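Local coordinates for protein carbon monoxide oxidation system transcription regulator CooA-1 (Carboxydothermus hydrogenoformans, PDB 6CPB) that senses carbon monoxide through heme and probably regulates transcription by binding DNA, represented here by its heme domain, at residues Ile96-Phe99 with Gln100-Val104; Met113-Val116 with Leu117-Leu121. All blocks are in the same frame, centred on the assembly; numbering follows the deposited sequence.

Contact 1: Ile96-Phe99 with Gln100-Val104; sequences IRNF and QNIVV
A chi1 of -178° turns the Phe99 ring away from its own amide N and alongside the next helical turn, where Val103 sends CG2 to meet it, the other methyl, CG1, being the one anti to N. The two side chains make a CH-pi contact that shows how an i to i+4 pair can settle an aromatic ring. Val103 CG2 stands over one face, 3.8 Å from the centroid of the Phe99 ring and 26° off its normal. It is displaced toward the rim, and Phe99 CE2 is the ring atom nearest Val103 CG2, at 3.5 Å. The main chain beneath is regular: Val103 N donates to Phe99 O at 2.9 Å, which keeps the two residues one turn apart; the torsions do the rest. Without the ring, as with an alanine here, Val103 CG2 would probably lose its aromatic face, and a gap would probably open toward Phe109 and Met113 of helix 108-135.

One face of the helix over, Asn98 pairs with Ile102 and Asn101. Asn98 OD1 accepts a hydrogen bond from a water at 2.7 Å, and that water in turn accepts one from Asn101 ND2 at 2.9 Å, so one solvent molecule bridges two amides three residues apart. At the other end of the Asn98 amide, ND2 is held by Thr94 OG1 and Glu23 OE1, which together with the water fix which way the group is flipped. The methyl CD1 of Ile102 passes Asn98 ND2 at 3.6 Å, adding an apolar neighbour to this polar cluster, while Ile102 N is bonded to Asn98 O at 2.9 Å. Val103 also packs on Leu111 of the second subunit. The whole is an amphipathic helix, 96-105, which follows the last strand of the cyclic nucleotide-binding (cupin-like) beta fold and leads into the long helix of CRP-family regulators.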
# COMPACT_ATOMS: atom_id res chain seq x y z
N ILE A 96 -12.11 -6.81 8.18
CA ILE A 96 -11.41 -5.52 8.07
C ILE A 96 -11.82 -4.55 9.18
O ILE A 96 -10.98 -3.84 9.73
CB ILE A 96 -11.57 -4.92 6.66
CG1 ILE A 96 -10.63 -3.72 6.50
CG2 ILE A 96 -13.03 -4.53 6.38
CD1 ILE A 96 -10.58 -3.16 5.10
N ARG A 97 -13.12 -4.48 9.51
CA ARG A 97 -13.52 -3.55 10.56
C ARG A 97 -12.83 -3.88 11.88
O ARG A 97 -12.35 -2.99 12.59
CB ARG A 97 -15.03 -3.59 10.76
CG ARG A 97 -15.85 -2.93 9.67
CD ARG A 97 -17.33 -2.96 10.04
NE ARG A 97 -18.19 -2.42 8.98
CZ ARG A 97 -18.49 -1.13 8.84
NH1 ARG A 97 -18.00 -0.22 9.67
NH2 ARG A 97 -19.28 -0.75 7.85
N ASN A 98 -12.78 -5.16 12.23
CA ASN A 98 -12.11 -5.54 13.46
C ASN A 98 -10.63 -5.20 13.38
O ASN A 98 -10.04 -4.73 14.36
CB ASN A 98 -12.32 -7.02 13.74
CG ASN A 98 -11.86 -7.40 15.12
OD1 ASN A 98 -12.19 -6.72 16.11
ND2 ASN A 98 -11.09 -8.46 15.21
N PHE A 99 -10.01 -5.46 12.23
CA PHE A 99 -8.61 -5.12 12.07
C PHE A 99 -8.36 -3.63 12.29
O PHE A 99 -7.39 -3.25 12.95
CB PHE A 99 -8.10 -5.53 10.70
CG PHE A 99 -6.66 -5.24 10.52
CD1 PHE A 99 -5.72 -5.98 11.22
CD2 PHE A 99 -6.24 -4.19 9.74
CE1 PHE A 99 -4.37 -5.71 11.10
CE2 PHE A 99 -4.87 -3.91 9.61
CZ PHE A 99 -3.95 -4.67 10.28
N GLN A 100 -9.20 -2.78 11.72
CA GLN A 100 -9.02 -1.34 11.90
C GLN A 100 -9.13 -0.95 13.37
O GLN A 100 -8.38 -0.09 13.85
CB GLN A 100 -10.01 -0.59 11.01
CG GLN A 100 -9.66 -0.75 9.52
CD GLN A 100 -10.76 -0.30 8.58
OE1 GLN A 100 -11.93 -0.23 8.95
NE2 GLN A 100 -10.38 0.01 7.34
N ASN A 101 -10.04 -1.58 14.11
CA ASN A 101 -10.12 -1.34 15.54
C ASN A 101 -8.87 -1.82 16.27
O ASN A 101 -8.36 -1.14 17.17
CB ASN A 101 -11.37 -2.01 16.12
CG ASN A 101 -12.64 -1.27 15.76
OD1 ASN A 101 -12.64 -0.05 15.63
ND2 ASN A 101 -13.73 -2.02 15.61
N ILE A 102 -8.36 -2.99 15.89
CA ILE A 102 -7.11 -3.50 16.46
C ILE A 102 -5.97 -2.51 16.25
O ILE A 102 -5.17 -2.26 17.17
CB ILE A 102 -6.78 -4.88 15.86
CG1 ILE A 102 -7.72 -5.95 16.43
CG2 ILE A 102 -5.31 -5.25 16.09
CD1 ILE A 102 -7.69 -7.24 15.67
N VAL A 103 -5.86 -1.94 15.05
CA VAL A 103 -4.75 -1.05 14.72
C VAL A 103 -4.72 0.17 15.63
O VAL A 103 -3.64 0.70 15.93
CB VAL A 103 -4.84 -0.65 13.23
CG1 VAL A 103 -3.97 0.56 12.91
CG2 VAL A 103 -4.42 -1.81 12.34
N VAL A 104 -5.88 0.67 16.05
CA VAL A 104 -5.91 1.84 16.93
C VAL A 104 -5.14 1.56 18.20
O VAL A 104 -4.44 2.44 18.73
CB VAL A 104 -7.37 2.27 17.20
CG1 VAL A 104 -7.42 3.37 18.26
CG2 VAL A 104 -8.03 2.75 15.90
O HOH W 1 -14.01 -4.80 16.38

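Contact 2: Met113-Val116 with Leu117-Leu121; sequences MVKV and LGDLL. With SO4 (sulfate ion), chain D.
The Asp119 carboxylate, the one flat side-chain group in Met113-Leu121, is approached obliquely by Lys115 CD, which lies 3.6 Å from Asp119 OD2, off the plane but not squarely over it; OD2 takes a water, OD1 only a weak one. It sits on helix 108-135, the long dimerisation helix of CRP-family proteins, where Val114, Leu117 and Leu121 pack on their counterparts in the second subunit in coiled-coil fashion.

Lys115 and Asp119, one turn apart, do not form a salt bridge: Lys115 NZ and Asp119 OD2 stay 4.5 Å apart, joined through a water that accepts from NZ and donates to OD2. The lysine chain, bent at chi2 and chi3, instead carries NZ to a salt bridge with Asp73 and a weak bond to sulfate O4. OD1 of Asp119 is hydrogen-bonded to His78 NE2 of the second subunit, so this carboxylate helps tie the two chains together.

On the flank facing the beta strands, Val116 and Leu120 lie side by side, both directed the same way, with Leu69 and Leu66 of strand 62-70 packed against them. Their closest side-chain atoms, Val116 CG1 and Leu120 CD1, are 3.8 Å apart, and Leu120 N donates to Val116 O at 2.9 Å.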
# COMPACT_ATOMS: atom_id res chain seq x y z
N MET A 113 1.63 -3.74 7.00
CA MET A 113 0.68 -3.63 5.90
C MET A 113 1.09 -2.54 4.92
O MET A 113 0.97 -2.71 3.70
CB MET A 113 -0.71 -3.37 6.46
CG MET A 113 -1.77 -3.34 5.39
SD MET A 113 -3.41 -3.26 6.04
CE MET A 113 -3.67 -4.97 6.54
N VAL A 114 1.55 -1.40 5.44
CA VAL A 114 2.05 -0.33 4.58
C VAL A 114 3.22 -0.81 3.74
O VAL A 114 3.29 -0.54 2.54
CB VAL A 114 2.43 0.90 5.44
CG1 VAL A 114 3.27 1.89 4.64
CG2 VAL A 114 1.19 1.59 5.99
N LYS A 115 4.15 -1.53 4.36
CA LYS A 115 5.32 -2.03 3.64
C LYS A 115 4.89 -2.98 2.51
O LYS A 115 5.37 -2.86 1.37
CB LYS A 115 6.25 -2.72 4.65
CG LYS A 115 7.58 -3.19 4.11
CD LYS A 115 7.53 -4.56 3.47
CE LYS A 115 7.12 -5.66 4.43
NZ LYS A 115 7.30 -7.00 3.80
N VAL A 116 4.00 -3.92 2.82
CA VAL A 116 3.53 -4.90 1.84
C VAL A 116 2.79 -4.22 0.69
O VAL A 116 3.06 -4.48 -0.49
CB VAL A 116 2.65 -5.97 2.53
CG1 VAL A 116 1.92 -6.81 1.50
CG2 VAL A 116 3.48 -6.85 3.45
N LEU A 117 1.85 -3.32 1.02
CA LEU A 117 1.09 -2.64 -0.02
C LEU A 117 1.99 -1.78 -0.88
O LEU A 117 1.80 -1.69 -2.10
CB LEU A 117 -0.03 -1.81 0.59
CG LEU A 117 -1.20 -2.59 1.20
CD1 LEU A 117 -2.13 -1.65 1.93
CD2 LEU A 117 -1.97 -3.39 0.18
N GLY A 118 2.97 -1.11 -0.27
CA GLY A 118 3.90 -0.30 -1.04
C GLY A 118 4.69 -1.14 -2.02
O GLY A 118 4.91 -0.73 -3.16
N ASP A 119 5.14 -2.32 -1.59
CA ASP A 119 5.87 -3.22 -2.49
C ASP A 119 4.98 -3.75 -3.60
O ASP A 119 5.40 -3.81 -4.77
CB ASP A 119 6.46 -4.40 -1.70
CG ASP A 119 7.71 -4.04 -0.93
OD1 ASP A 119 8.33 -2.99 -1.24
OD2 ASP A 119 8.08 -4.82 -0.03
N LEU A 120 3.74 -4.12 -3.27
CA LEU A 120 2.81 -4.59 -4.30
C LEU A 120 2.55 -3.51 -5.33
O LEU A 120 2.53 -3.78 -6.54
CB LEU A 120 1.50 -5.02 -3.64
CG LEU A 120 1.56 -6.37 -2.93
CD1 LEU A 120 0.37 -6.50 -2.00
CD2 LEU A 120 1.55 -7.50 -3.94
N LEU A 121 2.34 -2.27 -4.88
CA LEU A 121 2.08 -1.18 -5.80
C LEU A 121 3.31 -0.89 -6.66
O LEU A 121 3.19 -0.72 -7.88
CB LEU A 121 1.64 0.07 -5.04
CG LEU A 121 1.37 1.30 -5.90
CD1 LEU A 121 0.24 1.06 -6.90
CD2 LEU A 121 1.06 2.50 -5.00
S SO4 D . 10.33 -6.47 6.83
O1 SO4 D . 10.76 -6.92 8.16
O2 SO4 D . 9.88 -5.08 6.92
O3 SO4 D . 11.44 -6.57 5.89
O4 SO4 D . 9.23 -7.32 6.38
O HOH W 2 6.56 -6.87 1.07
O HOH W 3 7.17 -0.78 0.85

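Overall arrangement
The two contacts illustrate how successive helices carry a sensor domain into its dimer interface. Contact 1 lies on helix 96-105 and contact 2 on helix 108-135, centres about 18 Å apart. They nevertheless touch: in the Met113 conformer described, one of two, its CE approaches Phe99 CE2 at 3.5 Å. Both reach the second subunit, contact 1 through Gln100 and Val103, contact 2 through an apolar seam and the bond from Asp119 to that subunit's His78, the axial ligand in heme-bound structures. Residues that bind heme in other structures lie near both, though this chain has none bound: the side chain of Ile96 is about 7 Å from His78's, that of Leu117 about 5 Å from Thr79's.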